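Local coordinates for protein Non-reducing end alpha-L-arabinofuranosidase BoGH43B (Bacteroides ovatus, PDB 5JOZ) that removes terminal non-reducing alpha-L-arabinofuranosyl residues from the side branches of xyloglucan during its breakdown in the periplasm, at residues Lys135-Leu149 and Thr158-Leu170. Numbering follows the deposited sequence.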
ATOM      1  N   LYS A 135      -1.654  26.208  15.789  1.00 46.63           N
ATOM      2  CA  LYS A 135      -0.899  26.356  14.541  1.00 45.06           C
ATOM      3  C   LYS A 135      -0.790  25.010  13.851  1.00 44.75           C
ATOM      4  O   LYS A 135      -0.743  23.961  14.506  1.00 37.07           O
ATOM      5  CB  LYS A 135       0.516  26.855  14.805  1.00 46.48           C
ATOM      6  CG  LYS A 135       0.591  28.178  15.540  1.00 56.94           C
ATOM      7  CD  LYS A 135       2.029  28.660  15.647  1.00 57.38           C
ATOM      8  CE  LYS A 135       2.112  30.020  16.319  1.00 58.52           C
ATOM      9  NZ  LYS A 135       3.350  30.723  15.897  1.00 61.28           N
ATOM     10  N   MET A 136      -0.723  25.053  12.525  1.00 43.99           N
ATOM     11  CA  MET A 136      -0.551  23.868  11.699  1.00 42.47           C
ATOM     12  C   MET A 136       0.886  23.849  11.184  1.00 40.82           C
ATOM     13  O   MET A 136       1.211  24.542  10.210  1.00 33.22           O
ATOM     14  CB  MET A 136      -1.552  23.897  10.547  1.00 42.13           C
ATOM     15  CG  MET A 136      -1.436  22.765   9.543  1.00 43.86           C
ATOM     16  SD  MET A 136      -2.757  22.930   8.332  1.00 42.42           S
ATOM     17  CE  MET A 136      -2.144  21.948   6.968  1.00 42.39           C
ATOM     18  N   TYR A 137       1.733  23.049  11.845  1.00 36.27           N
ATOM     19  CA  TYR A 137       3.145  22.911  11.470  1.00 33.71           C
ATOM     20  C   TYR A 137       3.313  21.984  10.269  1.00 34.43           C
ATOM     21  O   TYR A 137       2.598  20.999  10.144  1.00 40.97           O
ATOM     22  CB  TYR A 137       3.990  22.394  12.645  1.00 31.58           C
ATOM     23  CG  TYR A 137       4.239  23.432  13.698  1.00 30.63           C
ATOM     24  CD1 TYR A 137       5.357  24.257  13.631  1.00 29.92           C
ATOM     25  CD2 TYR A 137       3.364  23.593  14.771  1.00 32.08           C
ATOM     26  CE1 TYR A 137       5.583  25.228  14.593  1.00 32.69           C
ATOM     27  CE2 TYR A 137       3.594  24.555  15.747  1.00 32.27           C
ATOM     28  CZ  TYR A 137       4.701  25.370  15.642  1.00 30.69           C
ATOM     29  OH  TYR A 137       4.945  26.322  16.592  1.00 40.05           O
ATOM     30  N   PHE A 138       4.266  22.321   9.403  1.00 33.65           N
ATOM     31  CA  PHE A 138       4.631  21.525   8.227  1.00 31.88           C
ATOM     32  C   PHE A 138       6.096  21.208   8.430  1.00 31.49           C
ATOM     33  O   PHE A 138       6.900  22.123   8.550  1.00 29.25           O
ATOM     34  CB  PHE A 138       4.421  22.323   6.926  1.00 32.38           C
ATOM     35  CG  PHE A 138       4.908  21.625   5.664  1.00 30.57           C
ATOM     36  CD1 PHE A 138       6.265  21.637   5.305  1.00 26.76           C
ATOM     37  CD2 PHE A 138       4.004  21.001   4.802  1.00 30.81           C
ATOM     38  CE1 PHE A 138       6.710  21.015   4.142  1.00 25.65           C
ATOM     39  CE2 PHE A 138       4.443  20.373   3.631  1.00 30.94           C
ATOM     40  CZ  PHE A 138       5.799  20.379   3.299  1.00 27.32           C
ATOM     41  N   LEU A 139       6.423  19.918   8.483  1.00 28.48           N
ATOM     42  CA  LEU A 139       7.783  19.452   8.598  1.00 25.84           C
ATOM     43  C   LEU A 139       8.060  18.552   7.389  1.00 24.84           C
ATOM     44  O   LEU A 139       7.238  17.696   7.048  1.00 30.22           O
ATOM     45  CB  LEU A 139       7.942  18.716   9.925  1.00 27.88           C
ATOM     46  CG  LEU A 139       9.286  18.066  10.267  1.00 29.81           C
ATOM     47  CD1 LEU A 139      10.383  19.098  10.454  1.00 29.32           C
ATOM     48  CD2 LEU A 139       9.148  17.214  11.518  1.00 31.83           C
ATOM     49  N   SER A 140       9.188  18.770   6.722  1.00 21.59           N
ATOM     50  CA  SER A 140       9.632  17.888   5.660  1.00 24.30           C
ATOM     51  C   SER A 140      11.150  17.848   5.602  1.00 26.91           C
ATOM     52  O   SER A 140      11.797  18.785   6.072  1.00 31.46           O
ATOM     53  CB  SER A 140       9.099  18.369   4.319  1.00 27.99           C
ATOM     54  OG  SER A 140       9.861  19.466   3.837  1.00 31.38           O
ATOM     55  N   PRO A 141      11.725  16.772   5.023  1.00 27.35           N
ATOM     56  CA  PRO A 141      13.131  16.799   4.639  1.00 29.16           C
ATOM     57  C   PRO A 141      13.322  17.637   3.393  1.00 30.69           C
ATOM     58  O   PRO A 141      12.356  17.872   2.673  1.00 36.04           O
ATOM     59  CB  PRO A 141      13.458  15.332   4.351  1.00 30.31           C
ATOM     60  CG  PRO A 141      12.165  14.721   3.961  1.00 28.84           C
ATOM     61  CD  PRO A 141      11.102  15.477   4.711  1.00 30.81           C
ATOM     62  N   ASP A 142      14.556  18.074   3.144  1.00 38.43           N
ATOM     63  CA  ASP A 142      14.865  18.943   1.999  1.00 45.35           C
ATOM     64  C   ASP A 142      15.655  18.257   0.872  1.00 49.70           C
ATOM     65  O   ASP A 142      16.158  18.935  -0.026  1.00 65.76           O
ATOM     66  CB  ASP A 142      15.537  20.251   2.477  1.00 41.96           C
ATOM     67  CG  ASP A 142      17.033  20.106   2.783  1.00 41.01           C
ATOM     68  OD1 ASP A 142      17.517  18.994   3.068  1.00 39.16           O
ATOM     69  OD2 ASP A 142      17.732  21.142   2.739  1.00 50.98           O
ATOM     70  N   ASN A 143      15.752  16.926   0.916  1.00 51.03           N
ATOM     71  CA  ASN A 143      16.542  16.145  -0.053  1.00 54.03           C
ATOM     72  C   ASN A 143      18.029  16.529  -0.056  1.00 53.56           C
ATOM     73  O   ASN A 143      18.725  16.331  -1.055  1.00 59.80           O
ATOM     74  CB  ASN A 143      15.944  16.264  -1.468  1.00 51.74           C
ATOM     75  N   GLN A 144      18.492  17.092   1.063  1.00 51.78           N
ATOM     76  CA  GLN A 144      19.896  17.442   1.280  1.00 52.95           C
ATOM     77  C   GLN A 144      20.362  17.120   2.722  1.00 45.31           C
ATOM     78  O   GLN A 144      21.350  17.691   3.202  1.00 40.63           O
ATOM     79  CB  GLN A 144      20.105  18.934   0.976  1.00 53.29           C
ATOM     80  N   GLY A 145      19.665  16.200   3.395  1.00 38.05           N
ATOM     81  CA  GLY A 145      20.000  15.780   4.759  1.00 41.09           C
ATOM     82  C   GLY A 145      19.374  16.570   5.905  1.00 40.84           C
ATOM     83  O   GLY A 145      19.546  16.187   7.061  1.00 45.24           O
ATOM     84  N   SER A 146      18.636  17.642   5.604  1.00 36.35           N
ATOM     85  CA  SER A 146      18.096  18.549   6.626  1.00 34.45           C
ATOM     86  C   SER A 146      16.580  18.468   6.744  1.00 34.89           C
ATOM     87  O   SER A 146      15.918  17.987   5.823  1.00 30.49           O
ATOM     88  CB  SER A 146      18.520  19.977   6.307  1.00 38.81           C
ATOM     89  OG  SER A 146      19.939  20.082   6.314  1.00 45.51           O
ATOM     90  N   PHE A 147      16.036  18.930   7.879  1.00 30.59           N
ATOM     91  CA  PHE A 147      14.576  18.988   8.086  1.00 32.84           C
ATOM     92  C   PHE A 147      14.097  20.436   8.145  1.00 32.55           C
ATOM     93  O   PHE A 147      14.721  21.254   8.813  1.00 31.38           O
ATOM     94  CB  PHE A 147      14.164  18.267   9.366  1.00 29.61           C
ATOM     95  CG  PHE A 147      14.487  16.808   9.365  1.00 29.31           C
ATOM     96  CD1 PHE A 147      13.996  15.976   8.361  1.00 31.43           C
ATOM     97  CD2 PHE A 147      15.275  16.254  10.366  1.00 29.70           C
ATOM     98  CE1 PHE A 147      14.299  14.620   8.341  1.00 33.01           C
ATOM     99  CE2 PHE A 147      15.580  14.895  10.358  1.00 35.10           C
ATOM    100  CZ  PHE A 147      15.091  14.078   9.344  1.00 35.71           C
ATOM    101  N   LEU A 148      12.991  20.729   7.457  1.00 28.39           N
ATOM    102  CA  LEU A 148      12.467  22.093   7.314  1.00 27.43           C
ATOM    103  C   LEU A 148      11.147  22.209   8.031  1.00 25.81           C
ATOM    104  O   LEU A 148      10.257  21.398   7.811  1.00 27.54           O
ATOM    105  CB  LEU A 148      12.248  22.429   5.844  1.00 26.21           C
ATOM    106  CG  LEU A 148      13.453  22.254   4.928  1.00 27.92           C
ATOM    107  CD1 LEU A 148      13.053  22.542   3.488  1.00 28.59           C
ATOM    108  CD2 LEU A 148      14.621  23.126   5.363  1.00 27.69           C
ATOM    109  N   LEU A 149      11.019  23.214   8.886  1.00 26.74           N
ATOM    110  CA  LEU A 149       9.773  23.482   9.589  1.00 27.98           C
ATOM    111  C   LEU A 149       9.172  24.798   9.085  1.00 32.72           C
ATOM    112  O   LEU A 149       9.904  25.730   8.753  1.00 39.54           O
ATOM    113  CB  LEU A 149      10.020  23.568  11.092  1.00 26.05           C
ATOM    114  CG  LEU A 149       8.774  23.539  11.983  1.00 27.81           C
ATOM    115  CD1 LEU A 149       8.049  22.191  11.925  1.00 27.42           C
ATOM    116  CD2 LEU A 149       9.178  23.867  13.414  1.00 29.30           C
ATOM    117  N   THR A 158      -1.334  27.949   2.438  1.00 49.75           N
ATOM    118  CA  THR A 158      -0.247  28.907   2.231  1.00 47.29           C
ATOM    119  C   THR A 158       0.600  28.969   3.496  1.00 40.60           C
ATOM    120  O   THR A 158       0.098  28.778   4.607  1.00 37.62           O
ATOM    121  CB  THR A 158      -0.786  30.329   1.922  1.00 55.37           C
ATOM    122  OG1 THR A 158      -1.938  30.250   1.066  1.00 51.58           O
ATOM    123  CG2 THR A 158       0.295  31.187   1.253  1.00 63.99           C
ATOM    124  N   PHE A 159       1.884  29.244   3.327  1.00 39.69           N
ATOM    125  CA  PHE A 159       2.781  29.392   4.465  1.00 46.42           C
ATOM    126  C   PHE A 159       2.624  30.763   5.108  1.00 47.65           C
ATOM    127  O   PHE A 159       2.951  31.779   4.488  1.00 47.04           O
ATOM    128  CB  PHE A 159       4.233  29.157   4.044  1.00 43.59           C
ATOM    129  CG  PHE A 159       4.513  27.730   3.717  1.00 50.36           C
ATOM    130  CD1 PHE A 159       4.714  26.807   4.733  1.00 48.21           C
ATOM    131  CD2 PHE A 159       4.525  27.294   2.399  1.00 52.01           C
ATOM    132  CE1 PHE A 159       4.955  25.478   4.438  1.00 47.10           C
ATOM    133  CE2 PHE A 159       4.768  25.964   2.098  1.00 52.07           C
ATOM    134  CZ  PHE A 159       4.979  25.057   3.120  1.00 47.13           C
ATOM    135  N   VAL A 160       2.096  30.774   6.335  1.00 47.07           N
ATOM    136  CA  VAL A 160       2.050  31.984   7.169  1.00 44.54           C
ATOM    137  C   VAL A 160       3.420  32.270   7.809  1.00 46.61           C
ATOM    138  O   VAL A 160       3.817  33.440   7.911  1.00 42.25           O
ATOM    139  CB  VAL A 160       0.893  31.963   8.218  1.00 46.61           C
ATOM    140  CG1 VAL A 160      -0.450  31.841   7.516  1.00 49.80           C
ATOM    141  CG2 VAL A 160       1.036  30.859   9.263  1.00 46.85           C
ATOM    142  N   GLU A 161       4.121  31.213   8.244  1.00 43.53           N
ATOM    143  CA  GLU A 161       5.547  31.291   8.619  1.00 44.45           C
ATOM    144  C   GLU A 161       6.290  30.371   7.657  1.00 41.64           C
ATOM    145  O   GLU A 161       5.972  29.185   7.561  1.00 43.39           O
ATOM    146  CB  GLU A 161       5.800  30.873  10.085  1.00 44.83           C
ATOM    147  CG  GLU A 161       4.876  31.535  11.114  1.00 49.20           C
ATOM    148  CD  GLU A 161       5.222  31.234  12.580  1.00 53.64           C
ATOM    149  OE1 GLU A 161       4.268  31.002  13.365  1.00 47.89           O
ATOM    150  OE2 GLU A 161       6.426  31.253  12.958  1.00 44.22           O
ATOM    151  N   ALA A 162       7.270  30.914   6.939  1.00 42.13           N
ATOM    152  CA  ALA A 162       7.932  30.175   5.867  1.00 39.31           C
ATOM    153  C   ALA A 162       8.850  29.077   6.374  1.00 41.79           C
ATOM    154  O   ALA A 162       9.328  29.118   7.508  1.00 44.83           O
ATOM    155  CB  ALA A 162       8.713  31.115   4.976  1.00 41.22           C
ATOM    156  N   LEU A 163       9.090  28.112   5.493  1.00 42.10           N
ATOM    157  CA  LEU A 163      10.001  27.013   5.742  1.00 42.59           C
ATOM    158  C   LEU A 163      11.386  27.509   6.104  1.00 43.25           C
ATOM    159  O   LEU A 163      11.903  28.403   5.445  1.00 50.99           O
ATOM    160  CB  LEU A 163      10.147  26.140   4.493  1.00 40.18           C
ATOM    161  CG  LEU A 163       8.934  25.388   3.965  1.00 45.26           C
ATOM    162  CD1 LEU A 163       9.374  24.507   2.811  1.00 42.90           C
ATOM    163  CD2 LEU A 163       8.280  24.559   5.056  1.00 50.79           C
ATOM    164  N   ARG A 164      11.983  26.913   7.136  1.00 44.08           N
ATOM    165  CA  ARG A 164      13.414  27.072   7.405  1.00 44.01           C
ATOM    166  C   ARG A 164      14.012  25.807   8.030  1.00 42.70           C
ATOM    167  O   ARG A 164      13.303  25.034   8.685  1.00 35.20           O
ATOM    168  CB  ARG A 164      13.650  28.277   8.311  1.00 49.38           C
ATOM    169  CG  ARG A 164      13.283  28.080   9.774  1.00 52.90           C
ATOM    170  CD  ARG A 164      12.944  29.408  10.440  1.00 59.84           C
ATOM    171  NE  ARG A 164      11.617  29.872  10.034  1.00 67.57           N
ATOM    172  CZ  ARG A 164      11.153  31.115  10.170  1.00 75.57           C
ATOM    173  NH1 ARG A 164      11.898  32.083  10.713  1.00 75.18           N
ATOM    174  NH2 ARG A 164       9.917  31.392   9.752  1.00 79.88           N
ATOM    175  N   LYS A 165      15.317  25.618   7.828  1.00 38.62           N
ATOM    176  CA  LYS A 165      16.063  24.517   8.451  1.00 43.14           C
ATOM    177  C   LYS A 165      16.052  24.659   9.984  1.00 44.81           C
ATOM    178  O   LYS A 165      16.408  25.718  10.525  1.00 37.85           O
ATOM    179  CB  LYS A 165      17.500  24.471   7.908  1.00 47.10           C
ATOM    180  CG  LYS A 165      18.424  23.403   8.497  1.00 52.17           C
ATOM    181  CD  LYS A 165      19.797  23.451   7.813  1.00 59.32           C
ATOM    182  CE  LYS A 165      20.924  22.809   8.622  1.00 62.18           C
ATOM    183  NZ  LYS A 165      21.000  21.325   8.471  1.00 62.90           N
ATOM    184  N   VAL A 166      15.603  23.597  10.656  1.00 34.66           N
ATOM    185  CA  VAL A 166      15.585  23.521  12.124  1.00 32.75           C
ATOM    186  C   VAL A 166      16.472  22.404  12.696  1.00 32.47           C
ATOM    187  O   VAL A 166      16.900  22.485  13.842  1.00 34.54           O
ATOM    188  CB  VAL A 166      14.146  23.351  12.677  1.00 32.31           C
ATOM    189  CG1 VAL A 166      13.278  24.523  12.273  1.00 32.65           C
ATOM    190  CG2 VAL A 166      13.501  22.034  12.223  1.00 31.64           C
ATOM    191  N   ALA A 167      16.720  21.349  11.929  1.00 36.72           N
ATOM    192  CA  ALA A 167      17.530  20.219  12.412  1.00 35.66           C
ATOM    193  C   ALA A 167      18.030  19.459  11.208  1.00 31.48           C
ATOM    194  O   ALA A 167      17.807  19.891  10.090  1.00 32.42           O
ATOM    195  CB  ALA A 167      16.688  19.312  13.305  1.00 33.47           C
ATOM    196  N   SER A 168      18.706  18.338  11.431  1.00 34.63           N
ATOM    197  CA  SER A 168      19.075  17.448  10.337  1.00 35.92           C
ATOM    198  C   SER A 168      19.058  15.983  10.773  1.00 37.65           C
ATOM    199  O   SER A 168      18.701  15.646  11.911  1.00 39.77           O
ATOM    200  CB  SER A 168      20.446  17.857   9.774  1.00 42.12           C
ATOM    201  OG  SER A 168      21.510  17.257  10.479  1.00 47.76           O
ATOM    202  N   GLY A 169      19.417  15.106   9.848  1.00 35.87           N
ATOM    203  CA  GLY A 169      19.570  13.698  10.164  1.00 39.22           C
ATOM    204  C   GLY A 169      20.762  13.516  11.075  1.00 34.92           C
ATOM    205  O   GLY A 169      21.625  14.395  11.152  1.00 34.93           O
ATOM    206  N   LEU A 170      20.799  12.369  11.748  1.00 37.02           N
ATOM    207  CA  LEU A 170      21.778  12.064  12.796  1.00 38.04           C
ATOM    208  C   LEU A 170      22.930  11.144  12.362  1.00 39.35           C
ATOM    209  O   LEU A 170      23.493  10.449  13.198  1.00 43.51           O
ATOM    210  CB  LEU A 170      21.048  11.456  14.001  1.00 34.39           C
ATOM    211  CG  LEU A 170      19.807  12.225  14.460  1.00 40.16           C
ATOM    212  CD1 LEU A 170      19.148  11.538  15.649  1.00 37.96           C
ATOM    213  CD2 LEU A 170      20.161  13.676  14.800  1.00 39.73           C
TER
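Ser-146 to Leu-149 pairs antiparallel with Arg-164 to Ser-168, the Leu-149 and Arg-164 backbones bonding reciprocally, and a classic beta bulge, Val-166 and Ala-167 opposite Phe-147, shifts the register by one residue between Phe-147 and Leu-148. Within the bulge, Phe-147 N meets Ala-167 O almost straight (3.0 Å, 179° at the hydrogen), and Gly-169 N closes the pairing on Gly-145 O. Val-166, brought out of step by the bulge, lays CG1 against Leu-149 CB at 3.6 Å. Lys-165 runs extended past Ser-146, and a bend at its last torsion (chi4 83°) turns NZ onto Ser-146 OG at 2.7 Å. The strand 135-141 is reached by side chains alone: Phe-159 points its ring edge at the face of Phe-138 in a T-shaped stack (planes at 87°), while Leu-163 CD2 packs 3.6 Å from Phe-138 CD1. Nearby, Lys-135 NZ makes a salt bridge to Glu-161, meeting OE1 on its syn lone pair at 2.7 Å. The hairpin forms the outer half of a four-stranded blade of the family 43 beta-propeller. Phe-147 packs on Pro-178 and Gln-205 of the next blade, its side chain about 7 Å from that of Glu-176, the inferred proton donor, and Ser-168 O accepts from Gln-205 NE2 on strand 201-207.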